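Local coordinates for clavulanic acid biosynthesis oligopeptide binding protein 2 (PDB 2WOL) that probably binds peptides as a family 5 solute-binding protein, in the pathway that makes the beta-lactamase inhibitor clavulanic acid, at residues 63-68 against 236-241; 108-113 against 214-219; 314-319 against 389-394; 321-326 against 363-368; 495-500 against 504-509. All coordinates share one frame; numbering follows the deposited sequence.

Interaction 1: residues 63-68 against 236-241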
# COMPACT_ATOMS: atom_id res chain seq x y z
N LEU A 63 -8.98 2.93 15.71
CA LEU A 63 -9.34 1.79 16.56
C LEU A 63 -8.21 1.27 17.45
O LEU A 63 -8.46 0.83 18.57
CB LEU A 63 -9.87 0.64 15.70
CG LEU A 63 -11.20 0.86 14.97
CD1 LEU A 63 -11.41 -0.25 13.96
CD2 LEU A 63 -12.35 0.93 15.97
N ASN A 64 -6.99 1.30 16.94
CA ASN A 64 -5.88 0.70 17.67
C ASN A 64 -4.60 1.50 17.56
O ASN A 64 -4.22 1.94 16.47
CB ASN A 64 -5.64 -0.74 17.20
CG ASN A 64 -6.71 -1.69 17.69
OD1 ASN A 64 -6.82 -1.96 18.89
ND2 ASN A 64 -7.51 -2.20 16.76
N ARG A 65 -3.95 1.69 18.70
CA ARG A 65 -2.64 2.31 18.72
C ARG A 65 -1.56 1.27 18.48
O ARG A 65 -1.80 0.07 18.60
CB ARG A 65 -2.43 3.03 20.05
CG ARG A 65 -3.44 4.15 20.31
CD ARG A 65 -3.19 4.81 21.65
NE ARG A 65 -1.92 5.52 21.69
CZ ARG A 65 -1.52 6.27 22.71
NH1 ARG A 65 -2.28 6.41 23.78
NH2 ARG A 65 -0.34 6.88 22.66
N THR A 66 -0.37 1.74 18.14
CA THR A 66 0.77 0.88 17.85
C THR A 66 2.00 1.50 18.51
O THR A 66 1.93 2.62 19.00
CB THR A 66 0.98 0.74 16.32
OG1 THR A 66 0.85 2.03 15.71
CG2 THR A 66 -0.07 -0.18 15.71
N LEU A 67 3.12 0.78 18.54
CA LEU A 67 4.34 1.33 19.14
C LEU A 67 4.74 2.62 18.44
O LEU A 67 5.03 3.63 19.10
CB LEU A 67 5.49 0.32 19.09
CG LEU A 67 5.42 -0.86 20.06
CD1 LEU A 67 6.48 -1.89 19.71
CD2 LEU A 67 5.57 -0.41 21.51
N MET A 68 4.73 2.57 17.11
CA MET A 68 5.03 3.71 16.25
C MET A 68 3.82 3.95 15.36
O MET A 68 3.06 3.03 15.09
CB MET A 68 6.25 3.41 15.38
CG MET A 68 7.49 3.01 16.15
SD MET A 68 8.17 4.38 17.13
CE MET A 68 8.72 5.48 15.82
N ARG A 236 -6.41 11.01 26.02
CA ARG A 236 -5.99 12.07 25.11
C ARG A 236 -4.59 12.62 25.43
O ARG A 236 -3.80 12.89 24.52
CB ARG A 236 -7.03 13.19 25.17
CG ARG A 236 -6.87 14.28 24.15
CD ARG A 236 -8.03 15.27 24.28
NE ARG A 236 -9.31 14.69 23.86
CZ ARG A 236 -9.69 14.59 22.59
NH1 ARG A 236 -8.88 15.02 21.62
NH2 ARG A 236 -10.86 14.06 22.28
N ALA A 237 -4.29 12.76 26.72
CA ALA A 237 -3.01 13.32 27.17
C ALA A 237 -1.81 12.42 26.85
O ALA A 237 -0.66 12.88 26.87
CB ALA A 237 -3.06 13.62 28.66
N THR A 238 -2.08 11.15 26.54
CA THR A 238 -1.03 10.17 26.27
C THR A 238 -0.84 9.88 24.78
O THR A 238 0.02 9.09 24.40
CB THR A 238 -1.30 8.83 26.99
OG1 THR A 238 -2.39 8.14 26.36
CG2 THR A 238 -1.62 9.06 28.46
N ASP A 239 -1.65 10.53 23.95
CA ASP A 239 -1.66 10.23 22.52
C ASP A 239 -1.20 11.45 21.71
O ASP A 239 -1.93 12.43 21.62
CB ASP A 239 -3.06 9.80 22.09
CG ASP A 239 -3.08 9.17 20.70
OD1 ASP A 239 -2.38 9.68 19.80
OD2 ASP A 239 -3.82 8.18 20.52
N PRO A 240 0.02 11.37 21.13
CA PRO A 240 0.57 12.48 20.33
C PRO A 240 0.09 12.51 18.88
O PRO A 240 0.49 13.40 18.12
CB PRO A 240 2.08 12.21 20.38
CG PRO A 240 2.17 10.71 20.43
CD PRO A 240 0.96 10.24 21.20
N ILE A 241 -0.74 11.54 18.50
CA ILE A 241 -1.15 11.35 17.10
C ILE A 241 -2.60 11.78 16.83
O ILE A 241 -2.88 12.46 15.84
CB ILE A 241 -0.97 9.86 16.65
CG1 ILE A 241 0.44 9.31 16.98
CG2 ILE A 241 -1.36 9.66 15.17
CD1 ILE A 241 1.58 9.87 16.15
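Arg65 reaches across to Thr238 and Asp239 and joins two loops of this family 5 solute-binding protein. One follows helix 54-63; the other lies between strands 225-230 and 248-253. NH1 and NH2 of the guanidinium each take one oxygen of Thr238. NH2 donates to Thr238 O at 2.8 Å, with the donor above the carbonyl plane. NH1 donates to Thr238 OG1 at 3.1 Å, and this oxygen lies in the guanidinium plane. Asp239 OD2 lies over one face of the same group, off its centre. The carboxylate is stacked on it, tilted by 24°. Arg65 NE and Asp239 OD2 are 3.5 Å apart. No N-H points at OD2, so the salt bridge works by charge alone. Thr238 thus holds the edge of the guanidinium by hydrogen bonds, while Asp239 meets its face.

The arginine chain bends at chi3 (66°), which turns the guanidinium across the Thr238 side chain. NE has a second partner in Asp84, also a salt bridge. Asp239 OD2 is shared with Arg242 and Trp234, which should help fix the stacked carboxylate. Two oppositely charged groups held this close probably favour each other's ionised forms. Thr238 OG1 also bonds to Asp235 O. The other carboxylate oxygen closes an Asx turn: Asp239 OD1 accepts from Ile241 N at 2.8 Å.

Interaction 2: residues 108-113 against 214-219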
# COMPACT_ATOMS: atom_id res chain seq x y z
N ARG A 108 -4.63 1.92 28.75
CA ARG A 108 -5.72 0.96 28.92
C ARG A 108 -6.50 0.67 27.64
O ARG A 108 -6.62 1.54 26.78
CB ARG A 108 -6.69 1.45 30.01
CG ARG A 108 -6.13 1.41 31.43
CD ARG A 108 -7.08 2.08 32.41
NE ARG A 108 -6.60 1.99 33.79
CZ ARG A 108 -7.28 2.38 34.86
NH1 ARG A 108 -8.50 2.89 34.74
NH2 ARG A 108 -6.74 2.25 36.07
N TYR A 109 -7.02 -0.55 27.54
CA TYR A 109 -7.96 -0.92 26.48
C TYR A 109 -9.36 -0.42 26.80
O TYR A 109 -9.62 0.05 27.91
CB TYR A 109 -8.01 -2.44 26.30
CG TYR A 109 -6.71 -3.06 25.87
CD1 TYR A 109 -5.90 -3.71 26.80
CD2 TYR A 109 -6.29 -3.00 24.54
CE1 TYR A 109 -4.70 -4.29 26.41
CE2 TYR A 109 -5.09 -3.57 24.15
CZ TYR A 109 -4.31 -4.21 25.09
OH TYR A 109 -3.12 -4.78 24.71
N ASP A 110 -10.26 -0.56 25.83
CA ASP A 110 -11.66 -0.15 25.97
C ASP A 110 -12.42 -0.82 27.11
O ASP A 110 -13.47 -0.33 27.53
CB ASP A 110 -12.40 -0.38 24.65
CG ASP A 110 -12.49 -1.84 24.29
OD1 ASP A 110 -11.42 -2.48 24.14
OD2 ASP A 110 -13.62 -2.36 24.14
N ASP A 111 -11.91 -1.95 27.60
CA ASP A 111 -12.52 -2.67 28.72
C ASP A 111 -11.91 -2.28 30.07
O ASP A 111 -12.26 -2.85 31.10
CB ASP A 111 -12.45 -4.19 28.50
CG ASP A 111 -11.03 -4.73 28.53
OD1 ASP A 111 -10.06 -3.94 28.56
OD2 ASP A 111 -10.88 -5.97 28.51
N GLY A 112 -10.99 -1.31 30.04
CA GLY A 112 -10.38 -0.78 31.26
C GLY A 112 -9.13 -1.52 31.71
O GLY A 112 -8.46 -1.09 32.66
N THR A 113 -8.79 -2.61 31.03
CA THR A 113 -7.63 -3.43 31.40
C THR A 113 -6.33 -2.84 30.85
O THR A 113 -6.35 -2.10 29.86
CB THR A 113 -7.80 -4.90 30.93
OG1 THR A 113 -7.85 -4.95 29.50
CG2 THR A 113 -9.07 -5.51 31.50
N PRO A 214 -8.75 5.70 20.18
CA PRO A 214 -9.82 6.58 20.67
C PRO A 214 -11.24 6.08 20.42
O PRO A 214 -12.18 6.58 21.05
CB PRO A 214 -9.58 7.90 19.92
CG PRO A 214 -8.76 7.52 18.71
CD PRO A 214 -7.94 6.34 19.12
N TYR A 215 -11.40 5.13 19.50
CA TYR A 215 -12.71 4.57 19.19
C TYR A 215 -12.71 3.06 19.30
O TYR A 215 -11.67 2.41 19.20
CB TYR A 215 -13.18 5.01 17.79
CG TYR A 215 -13.23 6.51 17.71
CD1 TYR A 215 -12.07 7.24 17.41
CD2 TYR A 215 -14.40 7.21 17.97
CE1 TYR A 215 -12.08 8.62 17.37
CE2 TYR A 215 -14.43 8.60 17.93
CZ TYR A 215 -13.26 9.29 17.63
OH TYR A 215 -13.24 10.67 17.58
N ARG A 216 -13.90 2.51 19.51
CA ARG A 216 -14.10 1.07 19.51
C ARG A 216 -15.30 0.74 18.63
O ARG A 216 -16.14 1.61 18.36
CB ARG A 216 -14.30 0.56 20.94
CG ARG A 216 -15.57 1.06 21.64
CD ARG A 216 -15.67 0.46 23.03
NE ARG A 216 -16.83 0.97 23.75
CZ ARG A 216 -17.02 0.83 25.06
NH1 ARG A 216 -16.13 0.20 25.82
NH2 ARG A 216 -18.12 1.34 25.62
N VAL A 217 -15.37 -0.51 18.19
CA VAL A 217 -16.49 -0.99 17.39
C VAL A 217 -17.76 -1.06 18.24
O VAL A 217 -17.80 -1.77 19.25
CB VAL A 217 -16.21 -2.38 16.77
CG1 VAL A 217 -17.38 -2.83 15.91
CG2 VAL A 217 -14.91 -2.36 15.95
N ALA A 218 -18.78 -0.30 17.84
CA ALA A 218 -20.08 -0.34 18.52
C ALA A 218 -20.99 -1.38 17.87
O ALA A 218 -21.72 -2.11 18.55
CB ALA A 218 -20.74 1.03 18.50
N ARG A 219 -20.94 -1.44 16.54
CA ARG A 219 -21.72 -2.40 15.78
C ARG A 219 -21.15 -2.59 14.39
O ARG A 219 -20.76 -1.62 13.74
CB ARG A 219 -23.19 -1.96 15.69
CG ARG A 219 -24.12 -3.02 15.15
CD ARG A 219 -25.51 -2.46 14.95
NE ARG A 219 -26.27 -3.26 13.99
CZ ARG A 219 -27.32 -2.83 13.31
NH1 ARG A 219 -27.76 -1.59 13.47
NH2 ARG A 219 -27.93 -3.64 12.45
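Asp110 and Arg216 meet where a type I beta turn, Tyr109 to Gly112, comes up to strand 215-221. That strand is outermost in a mixed five-strand sheet, next to strand 225-230. The two side chains pass at a slant, with the carboxylate and guanidinium planes 87° apart. The usual side-by-side pairing of the two groups is therefore absent. Asp110 lies against the aliphatic part of the arginine. Its CB and its OD2 each come to 3.7 Å from Arg216 CD. The charged ends are further apart: Asp110 OD2 to Arg216 NH1 is 4.0 Å, a long salt bridge. Asp110 O is closer to Arg216 NH1, at 3.2 Å, and sits at the edge of the guanidinium near its plane. The angle is too poor for a hydrogen bond.

Arg216 CG lies between the backbone N and the carbonyl carbon (chi1 65°). From there the chain runs extended to NE and carries the guanidinium past the aspartate. The stronger polar partners of both residues lie outside the pair. Arg216 NE forms a salt bridge with Glu229 on the adjacent strand. Asp110 OD1 accepts from Ser211 N and forms a salt bridge with Arg210. The contact is thus mainly packing with a weak charge term.

Within the turn, Gly112 N bonds to Tyr109 O, and the positive phi of Gly112 suits glycine. Asp111 adds an Asx turn. Its OD1 accepts from Thr113 N at 3.1 Å and from Thr113 OG1 at 2.6 Å.

Interaction 3: residues 314-319 against 389-394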
# COMPACT_ATOMS: atom_id res chain seq x y z
N PRO A 314 9.78 -18.20 -22.71
CA PRO A 314 10.42 -17.81 -23.97
C PRO A 314 9.44 -17.09 -24.89
O PRO A 314 8.26 -17.42 -24.90
CB PRO A 314 10.84 -19.16 -24.57
CG PRO A 314 11.05 -20.03 -23.38
CD PRO A 314 9.97 -19.64 -22.42
N PRO A 315 9.92 -16.10 -25.67
CA PRO A 315 11.32 -15.68 -25.80
C PRO A 315 11.74 -14.55 -24.84
O PRO A 315 12.74 -13.88 -25.09
CB PRO A 315 11.38 -15.17 -27.24
CG PRO A 315 10.04 -14.57 -27.45
CD PRO A 315 9.05 -15.33 -26.58
N PHE A 316 11.00 -14.37 -23.75
CA PHE A 316 11.29 -13.27 -22.82
C PHE A 316 12.49 -13.53 -21.91
O PHE A 316 12.83 -12.70 -21.08
CB PHE A 316 10.04 -12.89 -22.03
CG PHE A 316 8.94 -12.36 -22.89
CD1 PHE A 316 7.96 -13.20 -23.39
CD2 PHE A 316 8.93 -11.01 -23.26
CE1 PHE A 316 6.96 -12.72 -24.21
CE2 PHE A 316 7.92 -10.52 -24.08
CZ PHE A 316 6.94 -11.37 -24.56
N ASP A 317 13.12 -14.69 -22.09
CA ASP A 317 14.40 -14.99 -21.45
C ASP A 317 15.53 -14.13 -22.03
O ASP A 317 16.57 -13.94 -21.39
CB ASP A 317 14.74 -16.48 -21.60
CG ASP A 317 14.75 -16.94 -23.05
OD1 ASP A 317 13.73 -16.78 -23.75
OD2 ASP A 317 15.79 -17.47 -23.50
N ASN A 318 15.31 -13.63 -23.24
CA ASN A 318 16.31 -12.83 -23.94
C ASN A 318 16.12 -11.35 -23.61
O ASN A 318 15.05 -10.79 -23.84
CB ASN A 318 16.20 -13.07 -25.45
CG ASN A 318 17.36 -12.49 -26.23
OD1 ASN A 318 17.54 -11.28 -26.28
ND2 ASN A 318 18.16 -13.36 -26.84
N VAL A 319 17.17 -10.74 -23.06
CA VAL A 319 17.11 -9.32 -22.66
C VAL A 319 16.71 -8.41 -23.82
O VAL A 319 16.08 -7.37 -23.61
CB VAL A 319 18.43 -8.83 -21.99
CG1 VAL A 319 19.58 -8.78 -23.00
CG2 VAL A 319 18.22 -7.47 -21.31
N ASP A 389 11.88 -10.12 -37.21
CA ASP A 389 10.53 -9.87 -37.73
C ASP A 389 9.46 -9.92 -36.65
O ASP A 389 8.27 -9.75 -36.93
CB ASP A 389 10.22 -10.86 -38.85
CG ASP A 389 11.13 -10.68 -40.05
OD1 ASP A 389 11.38 -9.52 -40.45
OD2 ASP A 389 11.59 -11.70 -40.60
N GLY A 390 9.88 -10.15 -35.41
CA GLY A 390 8.96 -10.24 -34.29
C GLY A 390 8.69 -11.68 -33.90
O GLY A 390 9.44 -12.59 -34.25
N PHE A 391 7.60 -11.87 -33.17
CA PHE A 391 7.23 -13.17 -32.62
C PHE A 391 5.82 -13.09 -32.07
O PHE A 391 5.22 -12.01 -32.01
CB PHE A 391 8.21 -13.60 -31.50
CG PHE A 391 8.31 -12.61 -30.37
CD1 PHE A 391 7.47 -12.70 -29.27
CD2 PHE A 391 9.27 -11.59 -30.41
CE1 PHE A 391 7.56 -11.79 -28.23
CE2 PHE A 391 9.36 -10.67 -29.37
CZ PHE A 391 8.51 -10.77 -28.28
N ARG A 392 5.29 -14.24 -31.66
CA ARG A 392 3.97 -14.30 -31.03
C ARG A 392 4.10 -14.54 -29.53
O ARG A 392 4.99 -15.27 -29.09
CB ARG A 392 3.10 -15.37 -31.69
CG ARG A 392 2.71 -15.02 -33.11
CD ARG A 392 1.57 -15.89 -33.62
NE ARG A 392 1.20 -15.53 -34.98
CZ ARG A 392 0.29 -16.17 -35.71
NH1 ARG A 392 -0.35 -17.22 -35.22
NH2 ARG A 392 0.03 -15.76 -36.95
N ALA A 393 3.23 -13.90 -28.76
CA ALA A 393 3.22 -14.05 -27.31
C ALA A 393 1.85 -13.77 -26.72
O ALA A 393 0.92 -13.38 -27.44
CB ALA A 393 4.29 -13.16 -26.67
N VAL A 394 1.72 -13.98 -25.41
CA VAL A 394 0.47 -13.77 -24.69
C VAL A 394 0.69 -12.81 -23.53
O VAL A 394 1.65 -12.94 -22.76
CB VAL A 394 -0.11 -15.11 -24.15
CG1 VAL A 394 -1.43 -14.89 -23.42
CG2 VAL A 394 -0.30 -16.12 -25.28
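Pro315 and Phe316 pack against Phe391 and Ala393 in a wholly apolar contact. The first kind of interaction is CH-pi. Pro315 CG sits over one face of the Phe391 ring, 3.8 Å from its centroid and 16° off the ring normal. Its nearest ring atom is Phe391 CD1, at 3.7 Å. The peptide bond before Pro315 is cis.

The second kind is aromatic. Phe391 turns an edge toward the face of Phe316 in an offset edge-to-face pair. The centroids are 5.6 Å apart and the planes meet at 83°. The closest atoms are Phe316 CZ and Phe391 CE1, at 3.7 Å. Phe391 thus offers a face to the proline and an edge to the phenylalanine. Its chi1 of 57° sets CG between the backbone N and the carbonyl carbon, and the ring stands out from the strand toward both.

The third kind is plain methyl packing. Ala393 CB meets the edge of Phe316, in its plane, 3.7 Å from CE1. Phe391 and Ala393 are two apart on the strand, so both side chains point to the same side.

The proline and Phe316 belong to a type I beta turn, Pro315 to Asn318. Asn318 is the N-cap of helix 319-327. Val321 of that helix touches Pro315, Phe316 and Phe391. Strand 391-398 runs parallel to strand 418-425, whose Ile418 and Leu420 pack on Phe391 and Ala393.

Interaction 4: residues 321-326 against 363-368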
# COMPACT_ATOMS: atom_id res chain seq x y z
N VAL A 321 14.70 -9.12 -26.44
CA VAL A 321 13.25 -9.19 -26.58
C VAL A 321 12.60 -8.21 -25.60
O VAL A 321 11.71 -7.45 -25.97
CB VAL A 321 12.73 -10.63 -26.33
CG1 VAL A 321 11.23 -10.63 -26.06
CG2 VAL A 321 13.07 -11.52 -27.52
N ARG A 322 13.09 -8.20 -24.36
CA ARG A 322 12.50 -7.36 -23.32
C ARG A 322 12.72 -5.88 -23.61
O ARG A 322 11.82 -5.07 -23.43
CB ARG A 322 13.02 -7.75 -21.94
CG ARG A 322 12.78 -9.22 -21.61
CD ARG A 322 12.97 -9.52 -20.13
NE ARG A 322 14.33 -9.26 -19.64
CZ ARG A 322 15.31 -10.16 -19.59
NH1 ARG A 322 15.10 -11.41 -20.03
NH2 ARG A 322 16.49 -9.82 -19.12
N ARG A 323 13.92 -5.54 -24.08
CA ARG A 323 14.23 -4.16 -24.45
C ARG A 323 13.44 -3.70 -25.67
O ARG A 323 13.01 -2.54 -25.74
CB ARG A 323 15.73 -3.96 -24.66
CG ARG A 323 16.51 -4.08 -23.35
CD ARG A 323 18.00 -3.93 -23.54
NE ARG A 323 18.67 -4.01 -22.24
CZ ARG A 323 19.96 -4.28 -22.07
NH1 ARG A 323 20.77 -4.49 -23.11
NH2 ARG A 323 20.45 -4.34 -20.84
N ALA A 324 13.23 -4.60 -26.63
CA ALA A 324 12.39 -4.30 -27.78
C ALA A 324 11.01 -3.85 -27.34
O ALA A 324 10.48 -2.86 -27.83
CB ALA A 324 12.29 -5.51 -28.70
N VAL A 325 10.44 -4.58 -26.38
CA VAL A 325 9.12 -4.25 -25.84
C VAL A 325 9.13 -2.86 -25.19
O VAL A 325 8.21 -2.07 -25.40
CB VAL A 325 8.62 -5.33 -24.86
CG1 VAL A 325 7.35 -4.88 -24.15
CG2 VAL A 325 8.39 -6.64 -25.60
N GLN A 326 10.17 -2.56 -24.41
CA GLN A 326 10.28 -1.26 -23.76
C GLN A 326 10.32 -0.13 -24.79
O GLN A 326 9.59 0.85 -24.67
CB GLN A 326 11.50 -1.20 -22.84
CG GLN A 326 11.60 -2.33 -21.81
CD GLN A 326 11.31 -1.91 -20.38
OE1 GLN A 326 11.07 -0.74 -20.08
NE2 GLN A 326 11.36 -2.88 -19.48
N ASP A 363 15.97 6.68 -17.48
CA ASP A 363 15.22 6.37 -18.70
C ASP A 363 16.13 5.62 -19.66
O ASP A 363 16.68 6.21 -20.60
CB ASP A 363 14.65 7.65 -19.33
CG ASP A 363 13.72 7.37 -20.51
OD1 ASP A 363 13.26 6.22 -20.67
OD2 ASP A 363 13.46 8.32 -21.27
N LEU A 364 16.30 4.33 -19.41
CA LEU A 364 17.23 3.52 -20.20
C LEU A 364 16.74 3.25 -21.61
O LEU A 364 17.55 3.06 -22.52
CB LEU A 364 17.56 2.20 -19.49
CG LEU A 364 18.27 2.30 -18.13
CD1 LEU A 364 18.69 0.91 -17.66
CD2 LEU A 364 19.49 3.22 -18.19
N TYR A 365 15.41 3.25 -21.79
CA TYR A 365 14.81 2.93 -23.09
C TYR A 365 13.85 4.03 -23.56
O TYR A 365 12.63 3.84 -23.55
CB TYR A 365 14.11 1.56 -23.03
CG TYR A 365 14.94 0.54 -22.29
CD1 TYR A 365 14.54 0.06 -21.04
CD2 TYR A 365 16.15 0.10 -22.81
CE1 TYR A 365 15.32 -0.87 -20.35
CE2 TYR A 365 16.94 -0.81 -22.13
CZ TYR A 365 16.52 -1.29 -20.90
OH TYR A 365 17.32 -2.21 -20.24
N PRO A 366 14.40 5.19 -23.97
CA PRO A 366 13.52 6.29 -24.36
C PRO A 366 12.64 5.93 -25.56
O PRO A 366 13.06 5.18 -26.44
CB PRO A 366 14.49 7.40 -24.76
CG PRO A 366 15.79 7.04 -24.15
CD PRO A 366 15.82 5.55 -24.11
N THR A 367 11.43 6.49 -25.57
CA THR A 367 10.44 6.16 -26.59
C THR A 367 10.26 7.25 -27.66
O THR A 367 9.18 7.42 -28.21
CB THR A 367 9.08 5.82 -25.95
OG1 THR A 367 8.65 6.92 -25.13
CG2 THR A 367 9.18 4.56 -25.09
N GLY A 368 11.34 7.98 -27.95
CA GLY A 368 11.31 8.98 -29.02
C GLY A 368 10.81 10.35 -28.59
O GLY A 368 10.33 10.52 -27.46
O HOH W 1 10.42 2.47 -22.71
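Tyr365 fits against Arg323 and Gln326, which lie one turn apart on helix 319-327. Arg323 is extended from CG to NE and runs out across the tyrosine at a slant. Its CG comes to 3.5 Å from Tyr365 CE2. Its NE then donates to Tyr365 OH at 3.0 Å. The bond is bent, 140° at the hydrogen, and the hydroxyl oxygen lies 28° out of the guanidinium plane. Tyr365 OH also bonds to Met518 O, and Arg323 NH2 to Glu519 O.

Gln326 takes another shape. It bends at chi2 (-107°), and its CB and amide come up to CD1 of the ring obliquely. Gln326 OE1 is 3.7 Å from Tyr365 CD1. The amide NE2 donates to Ala521 O and Leu523 O, which should fix the rotation of the amide. A water links the backbones, at 2.7 Å from Gln326 O and 2.7 Å from Tyr365 O. Thr367 CG2 packs on Gln326 O.

This is a loop tyrosine packed on a helix in a family 5 solute-binding protein. It joins helix 319-327, the loop before helix 375-384 and the end of helix 503-520.

Interaction 5: residues 495-500 against 504-509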
# COMPACT_ATOMS: atom_id res chain seq x y z
N ASP A 495 20.38 -6.21 0.59
CA ASP A 495 20.91 -6.55 1.91
C ASP A 495 21.77 -5.42 2.47
O ASP A 495 21.67 -5.09 3.65
CB ASP A 495 21.71 -7.86 1.85
CG ASP A 495 20.81 -9.09 1.72
OD1 ASP A 495 19.58 -8.98 1.91
OD2 ASP A 495 21.35 -10.19 1.43
N GLU A 496 22.59 -4.81 1.62
CA GLU A 496 23.45 -3.71 2.07
C GLU A 496 22.65 -2.51 2.58
O GLU A 496 22.99 -1.94 3.62
CB GLU A 496 24.44 -3.27 0.98
CG GLU A 496 25.53 -2.36 1.52
CD GLU A 496 26.60 -2.01 0.50
OE1 GLU A 496 26.68 -2.67 -0.56
OE2 GLU A 496 27.37 -1.06 0.77
N THR A 497 21.58 -2.14 1.88
CA THR A 497 20.73 -1.02 2.31
C THR A 497 20.19 -1.25 3.73
O THR A 497 20.12 -0.32 4.53
CB THR A 497 19.53 -0.75 1.36
OG1 THR A 497 18.56 -1.79 1.47
CG2 THR A 497 19.98 -0.61 -0.09
N LEU A 498 19.84 -2.50 4.02
CA LEU A 498 19.18 -2.85 5.28
C LEU A 498 20.04 -2.65 6.53
O LEU A 498 19.50 -2.48 7.63
CB LEU A 498 18.62 -4.27 5.22
CG LEU A 498 17.42 -4.47 4.28
CD1 LEU A 498 17.07 -5.94 4.14
CD2 LEU A 498 16.21 -3.66 4.73
N HIS A 499 21.36 -2.66 6.37
CA HIS A 499 22.28 -2.37 7.48
C HIS A 499 23.00 -1.02 7.35
O HIS A 499 23.82 -0.67 8.21
CB HIS A 499 23.29 -3.50 7.69
CG HIS A 499 24.33 -3.60 6.61
ND1 HIS A 499 24.40 -4.66 5.74
CD2 HIS A 499 25.35 -2.77 6.27
CE1 HIS A 499 25.41 -4.49 4.91
NE2 HIS A 499 26.00 -3.34 5.21
N THR A 500 22.70 -0.28 6.29
CA THR A 500 23.31 1.04 6.08
C THR A 500 22.56 2.08 6.91
O THR A 500 21.37 2.31 6.71
CB THR A 500 23.34 1.43 4.58
OG1 THR A 500 24.09 0.45 3.85
CG2 THR A 500 23.99 2.79 4.37
N ALA A 504 21.53 8.85 3.22
CA ALA A 504 22.05 9.27 1.92
C ALA A 504 22.75 8.13 1.17
O ALA A 504 22.49 7.91 -0.02
CB ALA A 504 22.97 10.47 2.06
N ALA A 505 23.63 7.41 1.87
CA ALA A 505 24.31 6.25 1.31
C ALA A 505 23.30 5.15 0.95
O ALA A 505 23.48 4.44 -0.04
CB ALA A 505 25.36 5.72 2.28
N ARG A 506 22.26 5.01 1.78
CA ARG A 506 21.19 4.04 1.54
C ARG A 506 20.43 4.38 0.25
O ARG A 506 20.12 3.49 -0.54
CB ARG A 506 20.25 3.98 2.74
CG ARG A 506 19.33 2.76 2.74
CD ARG A 506 18.80 2.40 4.13
NE ARG A 506 17.79 3.33 4.62
CZ ARG A 506 17.86 3.98 5.78
NH1 ARG A 506 18.91 3.81 6.59
NH2 ARG A 506 16.89 4.80 6.14
N ALA A 507 20.14 5.66 0.06
CA ALA A 507 19.46 6.12 -1.15
C ALA A 507 20.27 5.83 -2.42
O ALA A 507 19.70 5.40 -3.43
CB ALA A 507 19.14 7.61 -1.05
N GLU A 508 21.58 6.04 -2.36
CA GLU A 508 22.46 5.77 -3.50
C GLU A 508 22.51 4.29 -3.85
O GLU A 508 22.55 3.92 -5.02
CB GLU A 508 23.87 6.32 -3.27
CG GLU A 508 24.00 7.83 -3.45
CD GLU A 508 23.44 8.32 -4.78
OE1 GLU A 508 23.92 7.86 -5.84
OE2 GLU A 508 22.53 9.17 -4.76
N LEU A 509 22.52 3.44 -2.83
CA LEU A 509 22.45 2.00 -3.03
C LEU A 509 21.14 1.61 -3.71
O LEU A 509 21.13 0.80 -4.63
CB LEU A 509 22.62 1.25 -1.71
CG LEU A 509 24.03 1.24 -1.11
CD1 LEU A 509 23.95 0.86 0.36
CD2 LEU A 509 24.97 0.31 -1.87
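Thr497, Thr500, Arg506 and Leu509 form the close part of a contact between two successive helices. Helix 495-499 and helix 504-509 run antiparallel at 168°, and their axes approach to 9.1 Å. Thr497 and Leu509 lie side by side, pointing opposite ways, with Thr497 CG2 3.6 Å from Leu509 CB. Arg506 packs beside Thr497, its CG against Thr497 CB. Its CD comes to 3.0 Å from Thr497 O, a close approach of carbon to oxygen. The chain bends at chi3 (73°) and brings NH1 to Thr500 O at 2.9 Å. That bond lies in both the carbonyl plane and the guanidinium plane. It ties Arg506 to the backbone at Thr500.

Thr500 also turns toward the second helix. Its OG1 lies 3.5 Å from Leu509 CD1, the two side chains meeting tip to tip. The same hydroxyl donates to Glu496 O at 2.6 Å, from above the carbonyl plane. His499 N reaches this oxygen from the opposite face. Two donors thus grip one carbonyl. Thr497 OG1 bonds back to Ile494 O.

The outer side is looser. The Glu496 carboxylate lies across the Leu509 methyls, with OE1 3.7 Å from CD2, and forms no hydrogen bond with 504-509. Ala505 CB just touches Thr500 CG2 at 3.9 Å. Ala504 and Glu508 are exposed to solvent. Asp502 in the short connection bonds to Ala504 N. The whole is an antiparallel helical hairpin, here joining helices 488-499 and 503-520.

In the fold
Interaction 4 is a buried contact, interactions 1, 2 and 3 are partly buried, and interaction 5 lies at the surface. Interactions 1 and 2 are neighbours: Leu63 packs on the strand of 214-219, and 2 is nested in the chain loop closed by 1. Both pair an arginine with an aspartate, but in 1 the hydrogen bonds go to a threonine and in 2 none is made between the segments. Interaction 3 uses the turn just before helix 319-327 and interaction 4 the helix itself; Arg322 probably bonds back to Phe316 O. Interaction 3 is aromatic and apolar, while 4 is polar and has a water. These two pairs lie on opposite sides of the chain's centre. Interaction 5 touches none of the others.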